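Local coordinates for molybdenum ABC transporter, periplasmic molybdenum-binding protein (Vibrio cholerae, PDB 4RXL) that binds tungstate in the cleft between its two lobes and probably delivers molybdate or tungstate to an ABC importer, at residues M128-H136 with F187-R196. Numbering follows the deposited sequence.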
ATOM      1  N   MET A 128       9.679   0.261  -0.964  1.00 17.59           N
ATOM      2  CA  MET A 128      10.449   1.508  -0.979  1.00 17.70           C
ATOM      3  C   MET A 128      10.389   2.211   0.381  1.00 18.47           C
ATOM      4  O   MET A 128      11.437   2.660   0.902  1.00 17.97           O
ATOM      5  CB  MET A 128       9.958   2.459  -2.062  1.00 18.22           C
ATOM      6  CG  MET A 128      10.115   1.948  -3.497  1.00 18.39           C
ATOM      7  SD  MET A 128       9.258   2.906  -4.818  1.00 23.17           S
ATOM      8  CE  MET A 128      10.016   4.509  -4.639  1.00 29.72           C
ATOM      9  N   TYR A 129       9.189   2.278   0.971  1.00 16.41           N
ATOM     10  CA  TYR A 129       9.054   2.890   2.301  1.00 15.59           C
ATOM     11  C   TYR A 129       9.782   2.053   3.351  1.00 13.84           C
ATOM     12  O   TYR A 129      10.418   2.608   4.223  1.00 19.78           O
ATOM     13  CB  TYR A 129       7.586   3.007   2.716  1.00 16.33           C
ATOM     14  CG  TYR A 129       6.691   3.883   1.860  1.00 15.02           C
ATOM     15  CD1 TYR A 129       6.940   5.246   1.664  1.00 19.66           C
ATOM     16  CD2 TYR A 129       5.525   3.356   1.326  1.00 14.03           C
ATOM     17  CE1 TYR A 129       6.061   6.040   0.923  1.00 16.54           C
ATOM     18  CE2 TYR A 129       4.649   4.138   0.578  1.00 14.93           C
ATOM     19  CZ  TYR A 129       4.935   5.469   0.356  1.00 15.65           C
ATOM     20  OH  TYR A 129       4.025   6.222  -0.382  1.00 17.38           O
ATOM     21  N   ALA A 130       9.682   0.740   3.271  1.00 16.61           N
ATOM     22  CA  ALA A 130      10.466  -0.144   4.152  1.00 19.13           C
ATOM     23  C   ALA A 130      11.962   0.095   4.087  1.00 19.63           C
ATOM     24  O   ALA A 130      12.650   0.227   5.126  1.00 20.37           O
ATOM     25  CB  ALA A 130      10.152  -1.594   3.861  1.00 19.83           C
ATOM     26  N   LYS A 131      12.490   0.178   2.875  1.00 19.24           N
ATOM     27  CA  LYS A 131      13.910   0.402   2.708  1.00 21.36           C
ATOM     28  C   LYS A 131      14.324   1.735   3.307  1.00 22.38           C
ATOM     29  O   LYS A 131      15.338   1.799   4.013  1.00 23.63           O
ATOM     30  CB  LYS A 131      14.274   0.352   1.232  1.00 21.59           C
ATOM     31  CG  LYS A 131      15.766   0.486   1.008  1.00 23.64           C
ATOM     32  CD  LYS A 131      16.138   0.360  -0.454  1.00 25.69           C
ATOM     33  CE  LYS A 131      17.567   0.784  -0.654  1.00 27.58           C
ATOM     34  NZ  LYS A 131      17.994   0.561  -2.055  1.00 38.30           N
ATOM     35  N   GLN A 132      13.537   2.782   3.046  1.00 19.40           N
ATOM     36  CA  GLN A 132      13.777   4.110   3.665  1.00 19.68           C
ATOM     37  C   GLN A 132      13.862   4.007   5.187  1.00 20.00           C
ATOM     38  O   GLN A 132      14.794   4.539   5.800  1.00 21.68           O
ATOM     39  CB  GLN A 132      12.702   5.109   3.263  1.00 20.13           C
ATOM     40  CG  GLN A 132      12.729   5.563   1.806  1.00 20.08           C
ATOM     41  CD  GLN A 132      11.500   6.378   1.366  1.00 29.78           C
ATOM     42  OE1 GLN A 132      10.566   6.622   2.123  1.00 26.48           O
ATOM     43  NE2 GLN A 132      11.492   6.773   0.112  1.00 39.60           N
ATOM     44  N   ALA A 133      12.871   3.350   5.788  1.00 18.90           N
ATOM     45  CA  ALA A 133      12.821   3.223   7.244  1.00 20.07           C
ATOM     46  C   ALA A 133      14.000   2.435   7.817  1.00 21.52           C
ATOM     47  O   ALA A 133      14.522   2.794   8.861  1.00 22.44           O
ATOM     48  CB  ALA A 133      11.510   2.592   7.678  1.00 21.57           C
ATOM     49  N   LEU A 134      14.424   1.373   7.137  1.00 22.82           N
ATOM     50  CA  LEU A 134      15.568   0.604   7.586  1.00 25.04           C
ATOM     51  C   LEU A 134      16.880   1.357   7.402  1.00 24.39           C
ATOM     52  O   LEU A 134      17.765   1.266   8.258  1.00 27.30           O
ATOM     53  CB  LEU A 134      15.626  -0.735   6.858  1.00 26.39           C
ATOM     54  CG  LEU A 134      14.466  -1.666   7.189  1.00 25.90           C
ATOM     55  CD1 LEU A 134      14.487  -2.874   6.268  1.00 30.40           C
ATOM     56  CD2 LEU A 134      14.461  -2.080   8.647  1.00 28.78           C
ATOM     57  N   GLN A 135      17.004   2.101   6.301  1.00 23.41           N
ATOM     58  CA  GLN A 135      18.122   3.024   6.122  1.00 28.40           C
ATOM     59  C   GLN A 135      18.170   4.061   7.259  1.00 30.52           C
ATOM     60  O   GLN A 135      19.215   4.295   7.862  1.00 32.46           O
ATOM     61  CB  GLN A 135      18.038   3.731   4.763  1.00 25.79           C
ATOM     62  CG  GLN A 135      18.445   2.869   3.578  1.00 28.93           C
ATOM     63  CD  GLN A 135      18.186   3.538   2.242  1.00 29.73           C
ATOM     64  OE1 GLN A 135      17.242   4.303   2.079  1.00 33.64           O
ATOM     65  NE2 GLN A 135      19.037   3.237   1.264  1.00 41.86           N
ATOM     66  N   HIS A 136      17.020   4.661   7.558  1.00 25.91           N
ATOM     67  CA  HIS A 136      16.930   5.637   8.635  1.00 26.62           C
ATOM     68  C   HIS A 136      17.326   5.059   9.984  1.00 27.43           C
ATOM     69  O   HIS A 136      17.966   5.756  10.768  1.00 29.36           O
ATOM     70  CB  HIS A 136      15.522   6.214   8.713  1.00 23.78           C
ATOM     71  CG  HIS A 136      15.340   7.224   9.800  1.00 24.01           C
ATOM     72  ND1 HIS A 136      14.760   6.912  11.011  1.00 26.02           N
ATOM     73  CD2 HIS A 136      15.615   8.546   9.843  1.00 29.11           C
ATOM     74  CE1 HIS A 136      14.736   7.991  11.775  1.00 26.96           C
ATOM     75  NE2 HIS A 136      15.217   9.001  11.076  1.00 29.49           N
ATOM     76  N   PHE A 187       6.770   2.588  12.520  1.00 17.16           N
ATOM     77  CA  PHE A 187       7.920   3.419  12.138  1.00 18.57           C
ATOM     78  C   PHE A 187       7.608   4.901  12.301  1.00 21.70           C
ATOM     79  O   PHE A 187       6.465   5.324  12.066  1.00 20.59           O
ATOM     80  CB  PHE A 187       8.339   3.097  10.701  1.00 20.20           C
ATOM     81  CG  PHE A 187       8.920   1.740  10.558  1.00 18.03           C
ATOM     82  CD1 PHE A 187      10.249   1.517  10.856  1.00 22.07           C
ATOM     83  CD2 PHE A 187       8.121   0.680  10.189  1.00 19.68           C
ATOM     84  CE1 PHE A 187      10.779   0.268  10.740  1.00 21.83           C
ATOM     85  CE2 PHE A 187       8.646  -0.585  10.084  1.00 21.77           C
ATOM     86  CZ  PHE A 187       9.974  -0.788  10.370  1.00 19.47           C
ATOM     87  N   SER A 188       8.618   5.688  12.651  1.00 20.27           N
ATOM     88  CA  SER A 188       8.418   7.132  12.873  1.00 20.21           C
ATOM     89  C   SER A 188       8.141   7.882  11.556  1.00 23.43           C
ATOM     90  O   SER A 188       8.549   7.465  10.480  1.00 20.84           O
ATOM     91  CB  SER A 188       9.636   7.733  13.577  1.00 25.20           C
ATOM     92  OG  SER A 188      10.683   7.807  12.659  1.00 25.70           O
ATOM     93  N   ALA A 189       7.475   9.030  11.658  1.00 21.23           N
ATOM     94  CA  ALA A 189       7.229   9.883  10.503  1.00 18.44           C
ATOM     95  C   ALA A 189       8.519  10.351   9.811  1.00 21.28           C
ATOM     96  O   ALA A 189       8.543  10.587   8.618  1.00 27.32           O
ATOM     97  CB  ALA A 189       6.409  11.097  10.937  1.00 24.04           C
ATOM     98  N   GLN A 190       9.592  10.451  10.582  0.50 21.20           N
ATOM     99  CA  GLN A 190      10.892  10.880  10.074  0.50 21.50           C
ATOM    100  C   GLN A 190      11.594   9.799   9.264  0.50 22.26           C
ATOM    101  O   GLN A 190      12.537  10.082   8.521  0.50 26.64           O
ATOM    102  CB  GLN A 190      11.781  11.281  11.256  0.50 21.85           C
ATOM    103  CG  GLN A 190      11.390  12.596  11.898  0.50 22.52           C
ATOM    104  CD  GLN A 190      10.119  12.495  12.713  0.50 22.49           C
ATOM    105  OE1 GLN A 190       9.873  11.484  13.361  0.50 24.27           O
ATOM    106  NE2 GLN A 190       9.309  13.538  12.680  0.50 18.78           N
ATOM    107  N   SER A 191      11.143   8.563   9.412  1.00 21.03           N
ATOM    108  CA  SER A 191      11.874   7.404   8.850  1.00 20.38           C
ATOM    109  C   SER A 191      11.650   7.100   7.380  1.00 19.63           C
ATOM    110  O   SER A 191      12.412   6.341   6.775  1.00 21.00           O
ATOM    111  CB  SER A 191      11.600   6.174   9.694  1.00 27.25           C
ATOM    112  OG  SER A 191      10.346   5.659   9.399  1.00 23.61           O
ATOM    113  N   HIS A 192      10.610   7.667   6.789  1.00 19.01           N
ATOM    114  CA  HIS A 192      10.301   7.437   5.372  1.00 18.74           C
ATOM    115  C   HIS A 192       9.488   8.613   4.830  1.00 22.24           C
ATOM    116  O   HIS A 192       8.992   9.428   5.608  1.00 20.32           O
ATOM    117  CB  HIS A 192       9.539   6.108   5.171  1.00 18.66           C
ATOM    118  CG  HIS A 192       8.277   6.005   5.978  1.00 19.43           C
ATOM    119  ND1 HIS A 192       7.097   6.603   5.586  1.00 22.57           N
ATOM    120  CD2 HIS A 192       8.031   5.453   7.192  1.00 19.98           C
ATOM    121  CE1 HIS A 192       6.168   6.385   6.497  1.00 18.27           C
ATOM    122  NE2 HIS A 192       6.701   5.679   7.478  1.00 18.46           N
ATOM    123  N   GLN A 193       9.334   8.678   3.520  1.00 20.28           N
ATOM    124  CA  GLN A 193       8.483   9.668   2.927  1.00 18.91           C
ATOM    125  C   GLN A 193       7.041   9.446   3.360  1.00 18.08           C
ATOM    126  O   GLN A 193       6.585   8.340   3.489  1.00 18.46           O
ATOM    127  CB  GLN A 193       8.577   9.601   1.412  1.00 25.20           C
ATOM    128  CG  GLN A 193       9.811  10.283   0.838  1.00 46.58           C
ATOM    129  CD  GLN A 193       9.789  11.796   1.006  1.00 47.50           C
ATOM    130  OE1 GLN A 193      10.550  12.363   1.778  1.00 47.14           O
ATOM    131  NE2 GLN A 193       8.882  12.439   0.310  1.00 82.57           N
ATOM    132  N   PRO A 194       6.323  10.526   3.589  1.00 20.69           N
ATOM    133  CA  PRO A 194       4.908  10.394   3.936  1.00 20.12           C
ATOM    134  C   PRO A 194       4.149   9.531   2.927  1.00 18.62           C
ATOM    135  O   PRO A 194       4.255   9.733   1.720  1.00 19.85           O
ATOM    136  CB  PRO A 194       4.406  11.837   3.934  1.00 22.22           C
ATOM    137  CG  PRO A 194       5.615  12.680   4.165  1.00 24.98           C
ATOM    138  CD  PRO A 194       6.767  11.933   3.563  1.00 21.78           C
ATOM    139  N   ILE A 195       3.404   8.551   3.425  1.00 17.88           N
ATOM    140  CA  ILE A 195       2.648   7.634   2.581  1.00 13.78           C
ATOM    141  C   ILE A 195       1.335   8.264   2.151  1.00 17.50           C
ATOM    142  O   ILE A 195       0.524   8.643   2.982  1.00 17.78           O
ATOM    143  CB  ILE A 195       2.362   6.339   3.317  1.00 16.10           C
ATOM    144  CG1 ILE A 195       3.679   5.713   3.746  1.00 16.40           C
ATOM    145  CG2 ILE A 195       1.539   5.394   2.445  1.00 16.78           C
ATOM    146  CD1 ILE A 195       3.533   4.728   4.889  1.00 17.44           C
ATOM    147  N   ARG A 196       1.183   8.445   0.837  1.00 17.01           N
ATOM    148  CA  ARG A 196       0.058   9.149   0.265  1.00 17.09           C
ATOM    149  C   ARG A 196      -0.390   8.375  -0.962  1.00 16.73           C
ATOM    150  O   ARG A 196       0.444   7.847  -1.707  1.00 19.21           O
ATOM    151  CB  ARG A 196       0.446  10.553  -0.156  1.00 20.37           C
ATOM    152  CG  ARG A 196       0.965  11.424   0.972  1.00 19.95           C
ATOM    153  CD  ARG A 196      -0.142  11.889   1.901  1.00 39.07           C
ATOM    154  NE  ARG A 196       0.376  12.756   2.970  1.00 48.29           N
ATOM    155  CZ  ARG A 196       0.881  12.337   4.139  1.00 37.80           C
ATOM    156  NH1 ARG A 196       1.323  13.245   4.999  1.00 54.17           N
ATOM    157  NH2 ARG A 196       0.961  11.027   4.472  1.00 26.61           N
TER
HETATM  158  O   HOH W   1       4.193   8.803  -1.437  1.00 32.45           O
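Tyr129 presents one ring face to Ile195, whose CG1 sits over its centre, 3.5 Å from the ring centroid and almost on the ring normal, a CH-pi contact suited to a broad aromatic face. With CG anti to its own carbonyl carbon (chi1 -62°), the ring reaches past His192 and Gln193 to Ile195. Its hydroxyl takes a hydrogen bond from a water, at 2.8 Å from Tyr129 OH, that also donates a longer one to Pro194 O; the hydroxyl itself hydrogen-bonds to Ala59 O. In this two-lobed periplasmic binding protein fold the chain of 187-196 returns from one lobe to the other, and helix 125-137, beginning at the tungstate pocket, packs along that crossing; Tyr129 also touches Tyr171, a pocket residue. One turn on, Gln132 extends its amide to the loop backbone: Gln193 N donates to Gln132 OE1 (2.8 Å), N-H...O nearly straight (168°), the donor lying 35° out of the amide carbonyl plane. Ala133 is small enough for close approach, its CA 3.2 Å from Ser191 O in a CA-H...O contact, while Ala133 CB lies 3.6 Å from Phe187 CD1. At the exposed end, His136 has CG anti to the backbone N; Ser191 CA makes a CH-pi contact over one face, 3.8 Å from the ring centroid, with Gln190 O above the same face. Ser191 folds OG back onto a lone pair of Ser188 O, which also accepts from Ser191 N, both bonds closing the turn 188-191.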